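Local coordinates for protein member of DUF4221 family (Bacteroides vulgatus, PDB 3S9J) that is of unknown function but folds as a six-bladed beta-propeller of the DUF4221 family, at residues 221-226 with 231-236; 203-206 with 211-214; 132-137 with 215-220. All blocks are in the same frame, centred on the assembly; numbering follows the deposited sequence.

All three contacts involve one four-stranded propeller blade. Contact 2 (203-206 with 211-214) pairs its first two strands and is buried. Contact 1 (221-226 with 231-236) pairs its last two and lies farther out, its centre about 18 Å from that of the chain, against about 11 Å for contact 2. Both are antiparallel hairpins with regular backbone bonds. Strands 211-216 and 221-225 are neighbours, so the two hairpins join into one sheet, and a salt bridge from Arg211 to Asp226 links them. Contact 3 (132-137 with 215-220) is different. It is small and central, joins a loop to the turn after strand 211-216, and rests on two aromatic rings without a hydrogen bond.

Contact 1 of 3, residues 221-226 with 231-236; sequences SLMVTD and IRWYNA
Met223, a selenomethionine, lies over one face of the Trp233 indole. Its CG sits 3.8 Å from the centroid of the six-membered ring of Trp233, a CH-pi contact 16° off the ring normal. The selenium is more oblique to the same ring, a Met-aromatic contact. Met223 CG is anti to the backbone N (chi1 -166°), which carries the chain across the indole. Ile231 CG2 meets the same indole face near its rim. It also presses on Met223 CG at 3.3 Å, a tight fit. On the other side of the sheet Val224 CG2 touches the edge of the Tyr234 ring, 3.6 Å from CD2. Leu222 CG packs on the methyl of Ala236.

The two strands form the outer antiparallel hairpin of a propeller blade, and 231-235 is its outermost strand. Leu222 with Tyr234 and Val224 with Arg232 are the hydrogen-bonded pairs. Each has two N-H to O bonds.

At the polar edge the Arg232 chain bends at chi3 (-55°) and brings its NH2 within 3.6 Å of Val224 CG1. NE gives a nearly straight bond of 2.9 Å to Tyr234 OH, in the guanidinium plane. NH2 reaches Asp226 OD2 at 3.2 Å, a salt bridge that meets the carboxylate from above its plane. Asp226 OD1 has a second partner in Arg211. A water accepts from Asp226 N and, weakly, from Arg232 NH1.

Contact 2 of 3, residues 203-206 with 211-214; sequences YDYN and RLVC. With FMT (formic acid), chain H.
The Tyr205 ring lies with one face against the backbone of Arg211, whose N is 3.8 Å above the ring plane and toward the rim. Arg211 O lies over the same face, 3.6 Å from Tyr205 CD1. O1 of a formic acid, probably from the crystallisation liquor, lies at the ring edge near its plane. Tyr205 OH donates to this formic acid O1 at 2.7 Å, and Ser210 OG also binds the molecule. Phe139 stacks on the Tyr205 ring and Tyr207 meets it edge-to-face. Tyr205 CG is anti to the backbone N (chi1 -165°), which swings the ring across to the partner strand. With an alanine here, Phe139 would probably lose its stacking partner and the Arg211 backbone its cover.

Tyr203 CD2 lies 4.0 Å from Leu212 CD1, oblique to the ring. Tyr203 CB packs on Cys214 SG at 3.8 Å. Tyr203, Tyr205, Leu212 and Cys214 share one face of the sheet. Asp204, Asn206, Arg211 and Val213 share the other.

Asp204 with Val213 and Asn206 with Arg211 are the hydrogen-bonded pairs, and Asn206 N to Arg211 O is the shortest of their bonds at 2.8 Å. Asp204 OD1 also accepts from Tyr205 N.

This hairpin holds the first two strands of the blade. Phe167 of strand 165-171 packs on Tyr203 and Leu212. Tyr272 and Ile270 of strand 266-273 cover Asn206 and Val213 on the other face.

Contact 3 of 3, residues 132-137 with 215-220; sequences SYYNAP and GFFGYD
Tyr134 and Phe217 meet as an offset edge-to-face pair, the edge of Phe217 turned toward the face of Tyr134. The ring planes stand 83° apart and the centroids 5.7 Å. Phe217 CZ does all the touching from its side, 3.9 Å from Tyr134 CG and equally near Tyr134 CB and CD2. The contact therefore falls at the root of the tyrosine ring.

Tyr134 CG stands between the backbone N and the carbonyl carbon (chi1 59°), and its CB points toward Phe217. Phe217 CG is anti to its carbonyl carbon (chi1 -56°), and its CB too points toward the tyrosine. At the second torsion the Tyr134 ring stands nearly perpendicular, while that of Phe217 is twisted well away from perpendicular. The two side chains cross at about a right angle. The alpha carbons stay 9.9 Å apart, so the side chains alone bridge the gap.

Phe217 sits in a type I beta turn from Phe216 to Tyr219, closed by a hydrogen bond of 3.2 Å from Tyr219 N to Phe216 O. The turn follows strand 211-216. Trp268 stacks on the Phe217 ring. Within the loop, Asn135 bonds through its backbone to Tyr203, in the blade that carries Phe217.

The centre of the contact lies about 6 Å from that of the chain. A formic acid lies about 3 Å from the Tyr134 side chain, and a glycerol about 5 Å. Both probably come from the crystallisation liquor, but they are consistent with a pocket there. The contact joins the loop that leads into strand 139-141 with a turn of another blade, in the central region of the six-bladed propeller.

Contact 1 of 3, residues 221-226 with 231-236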
ATOM      1  N   SER A 221      11.498  13.304  -0.099  1.00 33.25           N
ATOM      2  CA  SER A 221      12.137  12.684  -1.248  1.00 32.59           C
ATOM      3  C   SER A 221      11.775  11.216  -1.404  1.00 31.19           C
ATOM      4  O   SER A 221      11.527  10.512  -0.421  1.00 31.34           O
ATOM      5  CB  SER A 221      13.663  12.842  -1.171  1.00 36.83           C
ATOM      6  OG  SER A 221      14.032  14.199  -1.337  1.00 37.93           O
ATOM      7  N   LEU A 222      11.735  10.790  -2.654  1.00 31.07           N
ATOM      8  CA  LEU A 222      11.598   9.376  -3.008  1.00 31.36           C
ATOM      9  C   LEU A 222      12.966   8.723  -3.187  1.00 33.13           C
ATOM     10  O   LEU A 222      13.902   9.332  -3.700  1.00 33.95           O
ATOM     11  CB  LEU A 222      10.831   9.216  -4.320  1.00 32.14           C
ATOM     12  CG  LEU A 222       9.383   9.676  -4.355  1.00 31.31           C
ATOM     13  CD1 LEU A 222       8.856   9.574  -5.802  1.00 30.83           C
ATOM     14  CD2 LEU A 222       8.540   8.831  -3.359  1.00 29.52           C
HETATM   15  N   MSE A 223      13.032   7.448  -2.812  1.00 33.03           N
HETATM   16  CA  MSE A 223      14.226   6.630  -2.915  1.00 33.96           C
HETATM   17  C   MSE A 223      14.008   5.660  -4.055  1.00 32.72           C
HETATM   18  O   MSE A 223      12.948   5.021  -4.143  1.00 31.14           O
HETATM   19  CB  MSE A 223      14.375   5.850  -1.612  1.00 35.23           C
HETATM   20  CG  MSE A 223      15.690   5.201  -1.399  1.00 42.23           C
HETATM   21 SE   MSE A 223      15.507   3.964   0.082  0.75 39.06          SE
HETATM   22  CE  MSE A 223      15.002   2.447  -0.970  1.00 32.44           C
ATOM     23  N   VAL A 224      15.000   5.551  -4.938  1.00 32.97           N
ATOM     24  CA  VAL A 224      14.882   4.720  -6.130  1.00 31.24           C
ATOM     25  C   VAL A 224      16.122   3.854  -6.291  1.00 33.77           C
ATOM     26  O   VAL A 224      17.239   4.310  -6.072  1.00 33.76           O
ATOM     27  CB  VAL A 224      14.691   5.579  -7.399  1.00 32.66           C
ATOM     28  CG1 VAL A 224      14.632   4.700  -8.690  1.00 34.41           C
ATOM     29  CG2 VAL A 224      13.479   6.506  -7.263  1.00 32.07           C
ATOM     30  N   THR A 225      15.920   2.598  -6.674  1.00 32.75           N
ATOM     31  CA  THR A 225      17.032   1.719  -6.994  1.00 34.30           C
ATOM     32  C   THR A 225      16.649   0.765  -8.120  1.00 33.77           C
ATOM     33  O   THR A 225      15.543   0.267  -8.158  1.00 34.13           O
ATOM     34  CB  THR A 225      17.535   0.905  -5.764  1.00 35.26           C
ATOM     35  OG1 THR A 225      18.667   0.096  -6.151  1.00 35.37           O
ATOM     36  CG2 THR A 225      16.472   0.056  -5.202  1.00 31.61           C
ATOM     37  N   ASP A 226      17.584   0.550  -9.037  1.00 36.21           N
ATOM     38  CA  ASP A 226      17.414  -0.355 -10.188  1.00 38.60           C
ATOM     39  C   ASP A 226      18.129  -1.701 -10.037  1.00 40.20           C
ATOM     40  O   ASP A 226      17.955  -2.589 -10.891  1.00 41.40           O
ATOM     41  CB  ASP A 226      17.950   0.319 -11.458  1.00 42.05           C
ATOM     42  CG  ASP A 226      17.188   1.559 -11.816  1.00 45.45           C
ATOM     43  OD1 ASP A 226      16.035   1.715 -11.368  1.00 46.81           O
ATOM     44  OD2 ASP A 226      17.730   2.378 -12.559  1.00 46.93           O
ATOM     45  N   ILE A 231      21.250   3.445  -4.493  1.00 37.84           N
ATOM     46  CA  ILE A 231      20.127   4.317  -4.232  1.00 39.65           C
ATOM     47  C   ILE A 231      20.291   5.701  -4.861  1.00 39.58           C
ATOM     48  O   ILE A 231      21.390   6.283  -4.839  1.00 41.11           O
ATOM     49  CB  ILE A 231      19.988   4.531  -2.702  1.00 41.76           C
ATOM     50  CG1 ILE A 231      19.816   3.197  -1.972  1.00 46.56           C
ATOM     51  CG2 ILE A 231      18.824   5.443  -2.388  1.00 44.77           C
ATOM     52  CD1 ILE A 231      18.849   2.295  -2.593  1.00 44.54           C
ATOM     53  N   ARG A 232      19.190   6.220  -5.408  1.00 37.53           N
ATOM     54  CA  ARG A 232      19.088   7.603  -5.881  1.00 40.00           C
ATOM     55  C   ARG A 232      17.885   8.264  -5.207  1.00 37.40           C
ATOM     56  O   ARG A 232      16.895   7.594  -4.897  1.00 36.82           O
ATOM     57  CB  ARG A 232      18.882   7.645  -7.409  1.00 39.47           C
ATOM     58  CG  ARG A 232      20.051   7.138  -8.201  1.00 51.66           C
ATOM     59  CD  ARG A 232      19.875   7.395  -9.705  1.00 56.44           C
ATOM     60  NE  ARG A 232      18.637   6.870 -10.308  1.00 55.02           N
ATOM     61  CZ  ARG A 232      18.362   5.576 -10.502  1.00 56.60           C
ATOM     62  NH1 ARG A 232      19.199   4.627 -10.092  1.00 62.68           N
ATOM     63  NH2 ARG A 232      17.236   5.218 -11.106  1.00 48.66           N
ATOM     64  N   TRP A 233      17.971   9.572  -4.991  1.00 35.37           N
ATOM     65  CA  TRP A 233      16.899  10.298  -4.328  1.00 35.34           C
ATOM     66  C   TRP A 233      16.364  11.380  -5.248  1.00 36.29           C
ATOM     67  O   TRP A 233      17.142  12.050  -5.934  1.00 35.83           O
ATOM     68  CB  TRP A 233      17.395  10.927  -3.027  1.00 37.06           C
ATOM     69  CG  TRP A 233      17.824   9.930  -2.000  1.00 39.59           C
ATOM     70  CD1 TRP A 233      19.076   9.425  -1.820  1.00 43.53           C
ATOM     71  CD2 TRP A 233      16.999   9.327  -1.011  1.00 34.35           C
ATOM     72  NE1 TRP A 233      19.079   8.544  -0.773  1.00 40.93           N
ATOM     73  CE2 TRP A 233      17.810   8.462  -0.262  1.00 39.99           C
ATOM     74  CE3 TRP A 233      15.637   9.428  -0.689  1.00 36.37           C
ATOM     75  CZ2 TRP A 233      17.314   7.704   0.796  1.00 40.51           C
ATOM     76  CZ3 TRP A 233      15.143   8.674   0.379  1.00 38.67           C
ATOM     77  CH2 TRP A 233      15.980   7.827   1.104  1.00 36.25           C
ATOM     78  N   TYR A 234      15.038  11.530  -5.259  1.00 34.96           N
ATOM     79  CA  TYR A 234      14.353  12.534  -6.063  1.00 34.67           C
ATOM     80  C   TYR A 234      13.342  13.291  -5.222  1.00 36.73           C
ATOM     81  O   TYR A 234      12.577  12.698  -4.457  1.00 34.93           O
ATOM     82  CB  TYR A 234      13.611  11.896  -7.222  1.00 36.15           C
ATOM     83  CG  TYR A 234      14.500  11.171  -8.194  1.00 37.23           C
ATOM     84  CD1 TYR A 234      15.134  11.855  -9.216  1.00 40.65           C
ATOM     85  CD2 TYR A 234      14.684   9.797  -8.105  1.00 37.97           C
ATOM     86  CE1 TYR A 234      15.948  11.197 -10.117  1.00 43.66           C
ATOM     87  CE2 TYR A 234      15.501   9.129  -9.002  1.00 36.41           C
ATOM     88  CZ  TYR A 234      16.130   9.837 -10.004  1.00 44.59           C
ATOM     89  OH  TYR A 234      16.919   9.176 -10.911  1.00 45.14           O
ATOM     90  N   ASN A 235      13.330  14.605  -5.382  1.00 37.08           N
ATOM     91  CA  ASN A 235      12.360  15.418  -4.668  1.00 38.08           C
ATOM     92  C   ASN A 235      10.937  15.088  -5.093  1.00 35.05           C
ATOM     93  O   ASN A 235      10.630  15.030  -6.278  1.00 35.21           O
ATOM     94  CB  ASN A 235      12.612  16.901  -4.927  1.00 39.66           C
ATOM     95  CG  ASN A 235      11.673  17.784  -4.125  1.00 48.02           C
ATOM     96  OD1 ASN A 235      10.775  18.409  -4.678  1.00 57.51           O
ATOM     97  ND2 ASN A 235      11.853  17.796  -2.810  1.00 49.97           N
ATOM     98  N   ALA A 236      10.058  14.894  -4.121  1.00 33.92           N
ATOM     99  CA  ALA A 236       8.670  14.581  -4.402  1.00 33.34           C
ATOM    100  C   ALA A 236       7.796  15.274  -3.362  1.00 32.23           C
ATOM    101  O   ALA A 236       6.910  14.668  -2.780  1.00 31.35           O
ATOM    102  CB  ALA A 236       8.448  13.069  -4.386  1.00 31.68           C
TER
HETATM  103  O   HOH W   1      20.089   1.798  -9.046  1.00 45.41           O

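Contact 2 of 3, residues 203-206 with 211-214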
ATOM      1  N   TYR A 203       5.744   1.760  -1.164  1.00 22.62           N
ATOM      2  CA  TYR A 203       6.676   1.468  -2.257  1.00 23.44           C
ATOM      3  C   TYR A 203       5.877   0.902  -3.420  1.00 24.20           C
ATOM      4  O   TYR A 203       4.745   0.441  -3.262  1.00 23.62           O
ATOM      5  CB  TYR A 203       7.795   0.494  -1.814  1.00 23.11           C
ATOM      6  CG  TYR A 203       7.320  -0.886  -1.436  1.00 23.54           C
ATOM      7  CD1 TYR A 203       6.896  -1.159  -0.157  1.00 21.50           C
ATOM      8  CD2 TYR A 203       7.291  -1.908  -2.369  1.00 23.71           C
ATOM      9  CE1 TYR A 203       6.420  -2.410   0.221  1.00 23.19           C
ATOM     10  CE2 TYR A 203       6.836  -3.163  -2.033  1.00 24.15           C
ATOM     11  CZ  TYR A 203       6.382  -3.421  -0.747  1.00 22.74           C
ATOM     12  OH  TYR A 203       5.931  -4.659  -0.398  1.00 25.06           O
ATOM     13  N   ASP A 204       6.484   0.934  -4.583  1.00 25.18           N
ATOM     14  CA  ASP A 204       5.950   0.244  -5.729  1.00 25.38           C
ATOM     15  C   ASP A 204       7.111  -0.237  -6.586  1.00 26.38           C
ATOM     16  O   ASP A 204       8.246   0.213  -6.426  1.00 25.74           O
ATOM     17  CB  ASP A 204       4.999   1.136  -6.530  1.00 24.73           C
ATOM     18  CG  ASP A 204       3.880   0.349  -7.234  1.00 28.70           C
ATOM     19  OD1 ASP A 204       3.984  -0.900  -7.382  1.00 27.15           O
ATOM     20  OD2 ASP A 204       2.870   0.990  -7.616  1.00 27.75           O
ATOM     21  N   TYR A 205       6.808  -1.171  -7.478  1.00 26.86           N
ATOM     22  CA  TYR A 205       7.824  -1.789  -8.314  1.00 26.46           C
ATOM     23  C   TYR A 205       7.420  -1.667  -9.778  1.00 26.81           C
ATOM     24  O   TYR A 205       6.335  -2.055 -10.153  1.00 27.55           O
ATOM     25  CB  TYR A 205       8.050  -3.253  -7.937  1.00 27.72           C
ATOM     26  CG  TYR A 205       9.341  -3.819  -8.531  1.00 27.81           C
ATOM     27  CD1 TYR A 205      10.565  -3.559  -7.942  1.00 28.01           C
ATOM     28  CD2 TYR A 205       9.330  -4.622  -9.677  1.00 31.07           C
ATOM     29  CE1 TYR A 205      11.727  -4.051  -8.460  1.00 30.66           C
ATOM     30  CE2 TYR A 205      10.506  -5.124 -10.200  1.00 33.61           C
ATOM     31  CZ  TYR A 205      11.695  -4.841  -9.584  1.00 32.69           C
ATOM     32  OH  TYR A 205      12.872  -5.353 -10.082  1.00 34.91           O
ATOM     33  N   ASN A 206       8.326  -1.128 -10.572  1.00 28.95           N
ATOM     34  CA  ASN A 206       8.144  -0.863 -11.995  1.00 30.12           C
ATOM     35  C   ASN A 206       8.850  -2.001 -12.730  1.00 32.28           C
ATOM     36  O   ASN A 206      10.076  -2.059 -12.764  1.00 32.79           O
ATOM     37  CB  ASN A 206       8.774   0.517 -12.273  1.00 29.69           C
ATOM     38  CG  ASN A 206       8.964   0.836 -13.754  1.00 33.31           C
ATOM     39  OD1 ASN A 206       8.910  -0.037 -14.620  1.00 35.77           O
ATOM     40  ND2 ASN A 206       9.212   2.110 -14.039  1.00 34.11           N
ATOM     41  N   ARG A 211      12.615  -1.524 -11.384  1.00 33.54           N
ATOM     42  CA  ARG A 211      12.913  -0.341 -10.603  1.00 32.55           C
ATOM     43  C   ARG A 211      11.975  -0.252  -9.390  1.00 31.37           C
ATOM     44  O   ARG A 211      10.760  -0.279  -9.528  1.00 31.67           O
ATOM     45  CB  ARG A 211      12.762   0.896 -11.504  1.00 33.01           C
ATOM     46  CG  ARG A 211      12.919   2.232 -10.843  1.00 34.28           C
ATOM     47  CD  ARG A 211      12.966   3.345 -11.882  1.00 36.21           C
ATOM     48  NE  ARG A 211      14.248   3.314 -12.591  1.00 36.31           N
ATOM     49  CZ  ARG A 211      14.465   3.784 -13.809  1.00 43.63           C
ATOM     50  NH1 ARG A 211      13.490   4.353 -14.507  1.00 39.89           N
ATOM     51  NH2 ARG A 211      15.675   3.674 -14.335  1.00 45.01           N
ATOM     52  N   LEU A 212      12.587  -0.119  -8.219  1.00 31.14           N
ATOM     53  CA  LEU A 212      11.897  -0.016  -6.947  1.00 28.06           C
ATOM     54  C   LEU A 212      11.904   1.440  -6.534  1.00 28.39           C
ATOM     55  O   LEU A 212      12.942   2.094  -6.577  1.00 27.87           O
ATOM     56  CB  LEU A 212      12.630  -0.810  -5.895  1.00 29.57           C
ATOM     57  CG  LEU A 212      12.131  -0.738  -4.447  1.00 27.12           C
ATOM     58  CD1 LEU A 212      10.697  -1.285  -4.318  1.00 26.82           C
ATOM     59  CD2 LEU A 212      13.110  -1.522  -3.548  1.00 30.20           C
ATOM     60  N   VAL A 213      10.750   1.925  -6.095  1.00 29.39           N
ATOM     61  CA  VAL A 213      10.596   3.315  -5.631  1.00 28.35           C
ATOM     62  C   VAL A 213       9.937   3.248  -4.249  1.00 26.72           C
ATOM     63  O   VAL A 213       8.930   2.568  -4.092  1.00 27.69           O
ATOM     64  CB  VAL A 213       9.722   4.143  -6.603  1.00 28.87           C
ATOM     65  CG1 VAL A 213       9.629   5.627  -6.124  1.00 28.41           C
ATOM     66  CG2 VAL A 213      10.267   4.013  -8.053  1.00 37.06           C
ATOM     67  N   CYS A 214      10.545   3.892  -3.250  1.00 26.47           N
ATOM     68  CA  CYS A 214      10.066   3.926  -1.874  1.00 25.98           C
ATOM     69  C   CYS A 214       9.879   5.377  -1.433  1.00 27.85           C
ATOM     70  O   CYS A 214      10.752   6.220  -1.663  1.00 28.45           O
ATOM     71  CB  CYS A 214      11.033   3.275  -0.919  1.00 27.73           C
ATOM     72  SG  CYS A 214      11.422   1.554  -1.346  1.00 31.90           S
TER
HETATM   73  C   FMT H 406      12.244  -8.417 -12.259  1.00 53.87           C
HETATM   74  O1  FMT H 406      12.431  -7.243 -11.928  1.00 48.05           O
HETATM   75  O2  FMT H 406      11.135  -8.965 -12.274  1.00 55.00           O

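Contact 3 of 3, residues 132-137 with 215-220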
ATOM      1  N   SER A 132      -2.673  -2.740   0.218  1.00 19.96           N
ATOM      2  CA  SER A 132      -2.948  -1.521  -0.513  1.00 20.02           C
ATOM      3  C   SER A 132      -3.343  -0.378   0.412  1.00 19.04           C
ATOM      4  O   SER A 132      -3.417   0.748  -0.038  1.00 20.87           O
ATOM      5  CB  SER A 132      -4.083  -1.771  -1.539  1.00 19.94           C
ATOM      6  OG  SER A 132      -5.166  -2.453  -0.894  1.00 21.00           O
ATOM      7  N   TYR A 133      -3.594  -0.653   1.687  1.00 18.89           N
ATOM      8  CA  TYR A 133      -4.177   0.384   2.578  1.00 19.38           C
ATOM      9  C   TYR A 133      -3.184   1.551   2.631  1.00 21.10           C
ATOM     10  O   TYR A 133      -3.579   2.710   2.544  1.00 21.20           O
ATOM     11  CB  TYR A 133      -4.422  -0.215   3.954  1.00 21.08           C
ATOM     12  CG  TYR A 133      -5.427   0.505   4.810  1.00 20.17           C
ATOM     13  CD1 TYR A 133      -6.765   0.613   4.401  1.00 23.61           C
ATOM     14  CD2 TYR A 133      -5.078   0.971   6.071  1.00 26.97           C
ATOM     15  CE1 TYR A 133      -7.736   1.216   5.220  1.00 22.60           C
ATOM     16  CE2 TYR A 133      -6.050   1.589   6.895  1.00 25.84           C
ATOM     17  CZ  TYR A 133      -7.364   1.695   6.457  1.00 29.45           C
ATOM     18  OH  TYR A 133      -8.325   2.304   7.261  1.00 34.78           O
ATOM     19  N   TYR A 134      -1.888   1.215   2.704  1.00 20.83           N
ATOM     20  CA  TYR A 134      -0.848   2.007   2.036  1.00 20.98           C
ATOM     21  C   TYR A 134      -0.268   1.097   0.957  1.00 20.33           C
ATOM     22  O   TYR A 134      -0.150  -0.109   1.145  1.00 19.98           O
ATOM     23  CB  TYR A 134       0.232   2.511   2.997  1.00 21.24           C
ATOM     24  CG  TYR A 134       0.974   1.407   3.742  1.00 19.83           C
ATOM     25  CD1 TYR A 134       0.468   0.870   4.909  1.00 26.53           C
ATOM     26  CD2 TYR A 134       2.197   0.954   3.292  1.00 24.28           C
ATOM     27  CE1 TYR A 134       1.153  -0.158   5.605  1.00 29.92           C
ATOM     28  CE2 TYR A 134       2.883  -0.039   3.979  1.00 24.31           C
ATOM     29  CZ  TYR A 134       2.373  -0.592   5.108  1.00 34.52           C
ATOM     30  OH  TYR A 134       3.106  -1.589   5.722  1.00 37.06           O
ATOM     31  N   ASN A 135       0.113   1.668  -0.162  1.00 21.03           N
ATOM     32  CA  ASN A 135       0.561   0.847  -1.264  1.00 21.34           C
ATOM     33  C   ASN A 135       1.862   0.107  -0.851  1.00 20.40           C
ATOM     34  O   ASN A 135       2.907   0.732  -0.605  1.00 22.14           O
ATOM     35  CB  ASN A 135       0.772   1.660  -2.522  1.00 21.36           C
ATOM     36  CG  ASN A 135       0.890   0.779  -3.763  1.00 25.01           C
ATOM     37  OD1 ASN A 135       0.264  -0.277  -3.822  1.00 25.72           O
ATOM     38  ND2 ASN A 135       1.713   1.195  -4.726  1.00 24.35           N
ATOM     39  N   ALA A 136       1.761  -1.215  -0.777  1.00 23.11           N
ATOM     40  CA  ALA A 136       2.874  -2.085  -0.404  1.00 21.71           C
ATOM     41  C   ALA A 136       2.667  -3.439  -1.122  1.00 21.14           C
ATOM     42  O   ALA A 136       2.282  -4.422  -0.515  1.00 22.51           O
ATOM     43  CB  ALA A 136       2.895  -2.274   1.078  1.00 21.92           C
ATOM     44  N   PRO A 137       2.886  -3.458  -2.425  1.00 22.39           N
ATOM     45  CA  PRO A 137       2.369  -4.552  -3.243  1.00 21.63           C
ATOM     46  C   PRO A 137       3.196  -5.830  -3.212  1.00 23.83           C
ATOM     47  O   PRO A 137       2.761  -6.831  -3.787  1.00 24.73           O
ATOM     48  CB  PRO A 137       2.425  -3.977  -4.666  1.00 22.17           C
ATOM     49  CG  PRO A 137       3.564  -2.993  -4.595  1.00 26.74           C
ATOM     50  CD  PRO A 137       3.408  -2.361  -3.261  1.00 23.73           C
ATOM     51  N   GLY A 215       8.735   5.636  -0.797  1.00 26.82           N
ATOM     52  CA  GLY A 215       8.380   6.953  -0.279  1.00 27.43           C
ATOM     53  C   GLY A 215       8.064   6.877   1.208  1.00 24.97           C
ATOM     54  O   GLY A 215       6.990   6.431   1.599  1.00 25.20           O
ATOM     55  N   PHE A 216       9.019   7.311   2.032  1.00 25.39           N
ATOM     56  CA  PHE A 216       8.806   7.425   3.473  1.00 24.80           C
ATOM     57  C   PHE A 216       7.734   8.470   3.715  1.00 23.83           C
ATOM     58  O   PHE A 216       7.750   9.530   3.124  1.00 27.34           O
ATOM     59  CB  PHE A 216      10.112   7.776   4.239  1.00 25.17           C
ATOM     60  CG  PHE A 216      10.998   6.593   4.453  1.00 24.61           C
ATOM     61  CD1 PHE A 216      10.829   5.777   5.560  1.00 26.28           C
ATOM     62  CD2 PHE A 216      11.940   6.252   3.503  1.00 27.01           C
ATOM     63  CE1 PHE A 216      11.596   4.661   5.731  1.00 26.93           C
ATOM     64  CE2 PHE A 216      12.697   5.124   3.643  1.00 27.43           C
ATOM     65  CZ  PHE A 216      12.553   4.331   4.773  1.00 26.41           C
ATOM     66  N   PHE A 217       6.762   8.114   4.540  1.00 23.33           N
ATOM     67  CA  PHE A 217       5.646   9.005   4.821  1.00 23.66           C
ATOM     68  C   PHE A 217       6.129  10.367   5.338  1.00 25.28           C
ATOM     69  O   PHE A 217       5.543  11.400   5.015  1.00 25.47           O
ATOM     70  CB  PHE A 217       4.695   8.381   5.834  1.00 23.26           C
ATOM     71  CG  PHE A 217       4.151   7.016   5.431  1.00 22.44           C
ATOM     72  CD1 PHE A 217       3.846   6.716   4.106  1.00 22.62           C
ATOM     73  CD2 PHE A 217       3.913   6.048   6.402  1.00 22.32           C
ATOM     74  CE1 PHE A 217       3.305   5.445   3.764  1.00 22.29           C
ATOM     75  CE2 PHE A 217       3.407   4.789   6.061  1.00 24.45           C
ATOM     76  CZ  PHE A 217       3.095   4.513   4.749  1.00 21.19           C
ATOM     77  N   GLY A 218       7.200  10.370   6.110  1.00 26.08           N
ATOM     78  CA  GLY A 218       7.680  11.614   6.722  1.00 28.50           C
ATOM     79  C   GLY A 218       8.733  12.376   5.952  1.00 27.91           C
ATOM     80  O   GLY A 218       9.360  13.262   6.516  1.00 31.66           O
ATOM     81  N   TYR A 219       8.936  12.068   4.673  1.00 27.74           N
ATOM     82  CA  TYR A 219      10.069  12.621   3.931  1.00 27.01           C
ATOM     83  C   TYR A 219       9.698  13.176   2.565  1.00 28.91           C
ATOM     84  O   TYR A 219       8.955  12.562   1.812  1.00 27.68           O
ATOM     85  CB  TYR A 219      11.146  11.542   3.772  1.00 26.98           C
ATOM     86  CG  TYR A 219      12.557  12.011   3.463  1.00 29.99           C
ATOM     87  CD1 TYR A 219      13.090  13.163   4.041  1.00 34.04           C
ATOM     88  CD2 TYR A 219      13.383  11.264   2.638  1.00 36.42           C
ATOM     89  CE1 TYR A 219      14.409  13.552   3.784  1.00 40.57           C
ATOM     90  CE2 TYR A 219      14.695  11.645   2.367  1.00 38.50           C
ATOM     91  CZ  TYR A 219      15.202  12.783   2.940  1.00 39.45           C
ATOM     92  OH  TYR A 219      16.507  13.138   2.677  1.00 40.04           O
ATOM     93  N   ASP A 220      10.284  14.324   2.229  1.00 30.35           N
ATOM     94  CA  ASP A 220      10.067  14.992   0.950  1.00 32.71           C
ATOM     95  C   ASP A 220      10.531  14.200  -0.265  1.00 31.02           C
ATOM     96  O   ASP A 220      10.030  14.420  -1.348  1.00 34.40           O
ATOM     97  CB  ASP A 220      10.851  16.300   0.893  1.00 35.23           C
ATOM     98  CG  ASP A 220      10.277  17.381   1.750  1.00 37.41           C
ATOM     99  OD1 ASP A 220       9.327  17.158   2.515  1.00 36.12           O
ATOM    100  OD2 ASP A 220      10.780  18.494   1.594  1.00 43.19           O
TER